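Local coordinates for protein shikimate dehydrogenase (PDB 3U62) that probably catalyses the reversible NADPH-linked reduction of 3-dehydroshikimate to shikimate, a step on the way to chorismate and the aromatic amino acids, at residues 238-241 with 242-245; 46-49 with 50-54; 98-101 with 102-105. One frame throughout, in Å; residues are numbered along the deposited sequence.

Contact 1. Residues 238-241 with 242-245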
# COMPACT_ATOMS: atom_id res chain seq x y z
N ILE A 238 20.01 0.37 -6.59
CA ILE A 238 20.48 -1.00 -6.43
C ILE A 238 19.54 -2.02 -7.09
O ILE A 238 19.37 -3.14 -6.61
CB ILE A 238 20.70 -1.36 -4.93
CG1 ILE A 238 19.44 -1.06 -4.10
CG2 ILE A 238 21.92 -0.61 -4.39
CD1 ILE A 238 19.53 -1.45 -2.64
N TYR A 239 18.95 -1.61 -8.21
CA TYR A 239 18.00 -2.46 -8.93
C TYR A 239 18.68 -3.29 -10.02
O TYR A 239 19.32 -2.76 -10.93
CB TYR A 239 16.86 -1.62 -9.52
CG TYR A 239 15.86 -2.42 -10.33
CD1 TYR A 239 15.04 -3.37 -9.72
CD2 TYR A 239 15.72 -2.21 -11.70
CE1 TYR A 239 14.12 -4.11 -10.45
CE2 TYR A 239 14.80 -2.94 -12.45
CZ TYR A 239 14.01 -3.88 -11.82
OH TYR A 239 13.09 -4.61 -12.55
N ASP A 240 18.54 -4.61 -9.89
CA ASP A 240 19.02 -5.58 -10.86
C ASP A 240 17.78 -6.33 -11.35
O ASP A 240 17.20 -7.12 -10.60
CB ASP A 240 20.01 -6.54 -10.18
CG ASP A 240 20.66 -7.52 -11.15
OD1 ASP A 240 19.94 -8.19 -11.92
OD2 ASP A 240 21.90 -7.63 -11.14
N GLU A 241 17.38 -6.07 -12.59
CA GLU A 241 16.11 -6.56 -13.12
C GLU A 241 15.97 -8.08 -13.08
O GLU A 241 14.93 -8.60 -12.65
CB GLU A 241 15.88 -6.05 -14.55
CG GLU A 241 14.49 -6.34 -15.11
CD GLU A 241 14.28 -5.80 -16.51
OE1 GLU A 241 15.19 -5.95 -17.36
OE2 GLU A 241 13.21 -5.22 -16.77
N GLU A 242 17.01 -8.79 -13.51
CA GLU A 242 16.96 -10.25 -13.58
C GLU A 242 16.92 -10.90 -12.20
O GLU A 242 16.15 -11.83 -11.98
CB GLU A 242 18.14 -10.79 -14.40
CG GLU A 242 18.07 -10.45 -15.88
CD GLU A 242 19.36 -10.74 -16.62
OE1 GLU A 242 20.15 -11.58 -16.14
OE2 GLU A 242 19.58 -10.13 -17.69
N VAL A 243 17.74 -10.40 -11.29
CA VAL A 243 17.77 -10.90 -9.91
C VAL A 243 16.45 -10.57 -9.21
O VAL A 243 15.93 -11.40 -8.45
CB VAL A 243 18.99 -10.36 -9.12
CG1 VAL A 243 18.93 -10.79 -7.65
CG2 VAL A 243 20.29 -10.84 -9.75
N PHE A 244 15.91 -9.38 -9.47
CA PHE A 244 14.63 -8.99 -8.88
C PHE A 244 13.51 -9.93 -9.29
O PHE A 244 12.74 -10.38 -8.44
CB PHE A 244 14.26 -7.55 -9.25
CG PHE A 244 13.00 -7.07 -8.59
CD1 PHE A 244 13.02 -6.62 -7.28
CD2 PHE A 244 11.79 -7.11 -9.27
CE1 PHE A 244 11.86 -6.19 -6.66
CE2 PHE A 244 10.61 -6.68 -8.65
CZ PHE A 244 10.65 -6.22 -7.34
N LYS A 245 13.41 -10.22 -10.58
CA LYS A 245 12.39 -11.12 -11.10
C LYS A 245 12.52 -12.53 -10.53
O LYS A 245 11.51 -13.18 -10.24
CB LYS A 245 12.43 -11.17 -12.63
CG LYS A 245 11.91 -9.91 -13.31
CD LYS A 245 12.01 -10.01 -14.81
CE LYS A 245 11.53 -8.74 -15.48
NZ LYS A 245 11.62 -8.83 -16.97
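V243 N donates to D240 OD1 over 3.2 Å in an almost straight bond (172° at the hydrogen), and with it D240 serves as the N-cap of helix 241-248. The amide approaches OD1 from above the carboxylate plane. Because chi1 of D240 is -175°, CG sits beside the residue's own carbonyl carbon, and the carboxylate is carried forward over the opening turn. The same oxygen also rests against V243 CG2 at 3.4 Å, so one valine meets the cap with both its amide and a methyl group. Behind the cap the regular backbone pattern begins at once, F244 N bonding to D240 O at 2.8 Å and K245 N to E241 O at 3.0 Å. The carboxylates of D240, E241 and E242 all lie at this helix start, where the helix dipole would probably stabilise negative charge.

Y239, the residue before the cap, pairs with F244, the fourth residue of the helix; this is the spacing of a hydrophobic staple. The edge of the Y239 ring is turned to the face of F244 in an offset edge-to-face pair, centroids 5.6 Å apart and planes at 61°, and Y239 CE1 also presses on F244 CB at 3.6 Å. On the outer side, E241 and K245 run alongside each other and end in a long salt bridge, OE2 to NZ 3.9 Å.

Further out, Y22 OH is hydrogen-bonded to both I238 O and D240 N, which fixes the backbone leading into the cap. F244 stacks on F248 and meets Y226, while Y239 leans on M230 and K234, so the staple faces helix 222-235; V243 packs against Y22, R25 and A26 of helix 15-26.

Contact 2. Residues 46-49 with 50-54; sequences IRRI and LEEYD
The last turns of helix 42-52, the helical leg of a beta-alpha-beta crossover between strands 31-36 and 55-58, bring R48 against E52 and I49 against Y53. R48 NH1 reaches E52 OE1 at 3.0 Å, a salt bridge whose hydrogen bond is weak because it is strongly bent. The guanidinium and carboxylate planes stand 68° apart, so the groups do not pair flat. With chi1 at 179°, R48 CG itself lies 3.3 Å from E52 OE2, and the bend at chi3 (66°) then turns the guanidinium back so that NH1 meets OE1. I49 CD1 sits 3.5 Å above one face of the guanidinium, toward its rim, and also touches Y53 CE2 at 3.8 Å; one methyl thus bridges the arginine and the tyrosine.

The backbone shows how the helix ends. L50 N binds I46 O at 2.9 Å, but E51 N is divided between R47 O and R48 O, both bonds weak, and E52 N adds a weak bond to I49 O to the one it makes with R48 O. Y53 N closes the series on I49 O at 3.1 Å; Y53 then leaves helical geometry, while the same carbonyl oxygen lies at the edge of its ring, in plane, 3.5 Å from CD2.

The stronger partner of R48 is E35, which takes NH2 in a salt bridge and also accepts a hydrogen bond from Y53 OH. With an alanine in place of R48, the carboxylates of E35 and E52 would probably lose the positive charge they share, and I49 CD1 the flat group beneath it.

I46, I49 and L50 pack on F56 of strand 55-58, and Y53 covers K2 and C4 of strand 2-7, so the helix end lies against the mixed sheet of the substrate-binding domain.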
# COMPACT_ATOMS: atom_id res chain seq x y z
N ILE A 46 13.03 7.67 15.77
CA ILE A 46 13.26 7.93 14.34
C ILE A 46 14.61 8.61 14.07
O ILE A 46 15.20 8.43 13.01
CB ILE A 46 12.09 8.74 13.67
CG1 ILE A 46 12.20 8.73 12.14
CG2 ILE A 46 12.02 10.17 14.20
CD1 ILE A 46 12.01 7.36 11.49
N ARG A 47 15.10 9.37 15.05
CA ARG A 47 16.39 10.05 14.93
C ARG A 47 17.54 9.05 14.86
O ARG A 47 18.50 9.25 14.10
CB ARG A 47 16.58 11.06 16.06
CG ARG A 47 15.54 12.19 16.02
CD ARG A 47 15.50 13.00 17.30
NE ARG A 47 14.25 13.77 17.39
CZ ARG A 47 14.08 15.00 16.92
NH1 ARG A 47 15.08 15.64 16.33
NH2 ARG A 47 12.90 15.60 17.05
N ARG A 48 17.43 7.97 15.64
CA ARG A 48 18.37 6.85 15.60
C ARG A 48 18.34 6.15 14.23
O ARG A 48 19.39 5.84 13.67
CB ARG A 48 18.03 5.86 16.72
CG ARG A 48 18.91 4.62 16.78
CD ARG A 48 18.45 3.64 17.86
NE ARG A 48 17.14 3.06 17.59
CZ ARG A 48 16.93 1.96 16.87
NH1 ARG A 48 17.94 1.30 16.32
NH2 ARG A 48 15.68 1.52 16.69
N ILE A 49 17.14 5.92 13.72
CA ILE A 49 16.92 5.29 12.41
C ILE A 49 17.57 6.10 11.29
O ILE A 49 18.23 5.53 10.41
CB ILE A 49 15.40 5.10 12.11
CG1 ILE A 49 14.73 4.22 13.18
CG2 ILE A 49 15.17 4.53 10.69
CD1 ILE A 49 15.37 2.85 13.39
N LEU A 50 17.39 7.42 11.33
CA LEU A 50 17.94 8.31 10.31
C LEU A 50 19.46 8.32 10.30
O LEU A 50 20.08 8.58 9.26
CB LEU A 50 17.40 9.74 10.50
CG LEU A 50 15.91 9.98 10.20
CD1 LEU A 50 15.46 11.31 10.79
CD2 LEU A 50 15.61 9.91 8.71
N GLU A 51 20.07 8.03 11.44
CA GLU A 51 21.52 8.00 11.56
C GLU A 51 22.11 6.63 11.22
O GLU A 51 23.24 6.55 10.73
CB GLU A 51 21.96 8.42 12.96
CG GLU A 51 21.72 9.90 13.27
CD GLU A 51 22.29 10.33 14.60
OE1 GLU A 51 23.31 9.75 15.04
OE2 GLU A 51 21.72 11.26 15.22
N GLU A 52 21.35 5.57 11.47
CA GLU A 52 21.87 4.20 11.36
C GLU A 52 21.62 3.52 10.02
O GLU A 52 22.31 2.56 9.67
CB GLU A 52 21.32 3.33 12.50
CG GLU A 52 21.97 3.61 13.85
CD GLU A 52 21.35 2.84 15.00
OE1 GLU A 52 20.45 2.00 14.77
OE2 GLU A 52 21.77 3.07 16.16
N TYR A 53 20.66 4.03 9.26
CA TYR A 53 20.28 3.43 7.99
C TYR A 53 20.44 4.42 6.84
O TYR A 53 20.14 5.61 7.00
CB TYR A 53 18.83 2.94 8.04
CG TYR A 53 18.60 1.82 9.03
CD1 TYR A 53 18.79 0.49 8.65
CD2 TYR A 53 18.19 2.08 10.33
CE1 TYR A 53 18.58 -0.55 9.55
CE2 TYR A 53 17.97 1.05 11.24
CZ TYR A 53 18.17 -0.26 10.84
OH TYR A 53 17.96 -1.29 11.72
N ASP A 54 20.90 3.93 5.70
CA ASP A 54 20.99 4.74 4.48
C ASP A 54 19.60 5.05 3.95
O ASP A 54 19.34 6.16 3.47
CB ASP A 54 21.81 4.00 3.41
CG ASP A 54 23.25 3.81 3.81
OD1 ASP A 54 23.57 2.74 4.39
OD2 ASP A 54 24.07 4.73 3.58

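Contact 3. Residues 98-101 with 102-105; sequences VVKS and LEGV
K100 and E103 extend alongside each other from the end of the helix and join in a salt bridge between K100 NZ and E103 OE2. Their modelled separation of 2.3 Å is too short to be taken literally; the lysine, as modelled, bends at chi3 and chi4 toward the glutamate, the exact position of its amine being doubtful.

Among the backbone bonds, three-residue spacing replaces the helical four. L102 N donates to V99 O at 3.2 Å and only weakly to V98 O, and E103 N donates to K100 O at 3.3 Å, coming from well above the carbonyl plane. V98 O gains a second partner in S101 OG, 2.6 Å away. A chi1 of 73° places this hydroxyl between the serine's own backbone N and carbonyl carbon, turned back over the preceding turn. S101 OG is also hydrogen-bonded to Y197 OH.

The apolar contact is V98 CG1 with L102 CD1, 4.0 Å apart, where the two side chains lie next to each other. V98 continues to V123 and A126 of helix 118-129, and L102 to I219 of strand 217-219.

Beyond L102 the chain reverses in a type II beta turn, sealed by V105 N on L102 O at 3.1 Å, with G104 at its third position, where phi is positive (82°). This is a helix terminus unwinding into a tight turn, on the connection to strand 111-114 of the Rossmann-type NADP-binding domain.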
# COMPACT_ATOMS: atom_id res chain seq x y z
N VAL A 98 0.47 0.43 -7.18
CA VAL A 98 -0.94 0.31 -7.58
C VAL A 98 -1.11 0.44 -9.10
O VAL A 98 -1.75 -0.41 -9.73
CB VAL A 98 -1.86 1.32 -6.84
CG1 VAL A 98 -3.31 1.18 -7.29
CG2 VAL A 98 -1.77 1.12 -5.33
N VAL A 99 -0.53 1.49 -9.68
CA VAL A 99 -0.59 1.71 -11.13
C VAL A 99 -0.06 0.50 -11.89
O VAL A 99 -0.73 -0.01 -12.79
CB VAL A 99 0.17 3.00 -11.56
CG1 VAL A 99 0.28 3.09 -13.08
CG2 VAL A 99 -0.52 4.24 -11.01
N LYS A 100 1.13 0.04 -11.52
CA LYS A 100 1.77 -1.08 -12.21
C LYS A 100 1.04 -2.41 -12.00
O LYS A 100 1.04 -3.26 -12.89
CB LYS A 100 3.25 -1.18 -11.84
CG LYS A 100 4.09 -0.05 -12.41
CD LYS A 100 5.59 -0.37 -12.44
CE LYS A 100 5.93 -1.39 -13.52
NZ LYS A 100 5.33 -0.96 -14.92
N SER A 101 0.41 -2.58 -10.83
CA SER A 101 -0.37 -3.79 -10.55
C SER A 101 -1.61 -3.89 -11.44
O SER A 101 -2.13 -4.99 -11.67
CB SER A 101 -0.80 -3.84 -9.07
OG SER A 101 -1.82 -2.89 -8.80
N LEU A 102 -2.07 -2.75 -11.94
CA LEU A 102 -3.26 -2.68 -12.77
C LEU A 102 -2.95 -2.52 -14.26
O LEU A 102 -3.83 -2.15 -15.04
CB LEU A 102 -4.18 -1.54 -12.30
CG LEU A 102 -4.86 -1.72 -10.93
CD1 LEU A 102 -5.34 -0.38 -10.40
CD2 LEU A 102 -6.01 -2.72 -11.00
N GLU A 103 -1.70 -2.80 -14.64
CA GLU A 103 -1.33 -2.78 -16.05
C GLU A 103 -2.16 -3.78 -16.85
O GLU A 103 -2.36 -4.92 -16.43
CB GLU A 103 0.16 -3.04 -16.23
CG GLU A 103 0.97 -1.75 -16.18
CD GLU A 103 2.47 -1.98 -16.11
OE1 GLU A 103 2.94 -3.10 -16.39
OE2 GLU A 103 3.19 -1.00 -15.77
N GLY A 104 -2.66 -3.32 -18.00
CA GLY A 104 -3.49 -4.14 -18.87
C GLY A 104 -4.95 -4.21 -18.47
O GLY A 104 -5.76 -4.82 -19.17
N VAL A 105 -5.29 -3.58 -17.34
CA VAL A 105 -6.64 -3.66 -16.78
C VAL A 105 -7.35 -2.31 -16.86
O VAL A 105 -6.79 -1.28 -16.49
CB VAL A 105 -6.61 -4.15 -15.30
CG1 VAL A 105 -8.02 -4.22 -14.71
CG2 VAL A 105 -5.93 -5.51 -15.19

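Overall arrangement
Contacts 2, 3 and 1 follow one another along the chain in that order, each at an end of a helix: two C-terminal ends and, in contact 1, an N-terminal cap. Contact 2 belongs to the mixed-sheet, substrate-binding domain and contact 3 to the approach to the parallel NADP-binding sheet; their centres are about 33 Å apart, on opposite sides of the chain's centre. Contact 1, near the C-terminus, lies about 26 Å from contact 2 and about 20 Å from contact 3, centre to centre. No two touch. Helix 222-235 nevertheless packs against both contacts 1 and 3, and so links the C-terminal helix with the coenzyme-binding part of the fold.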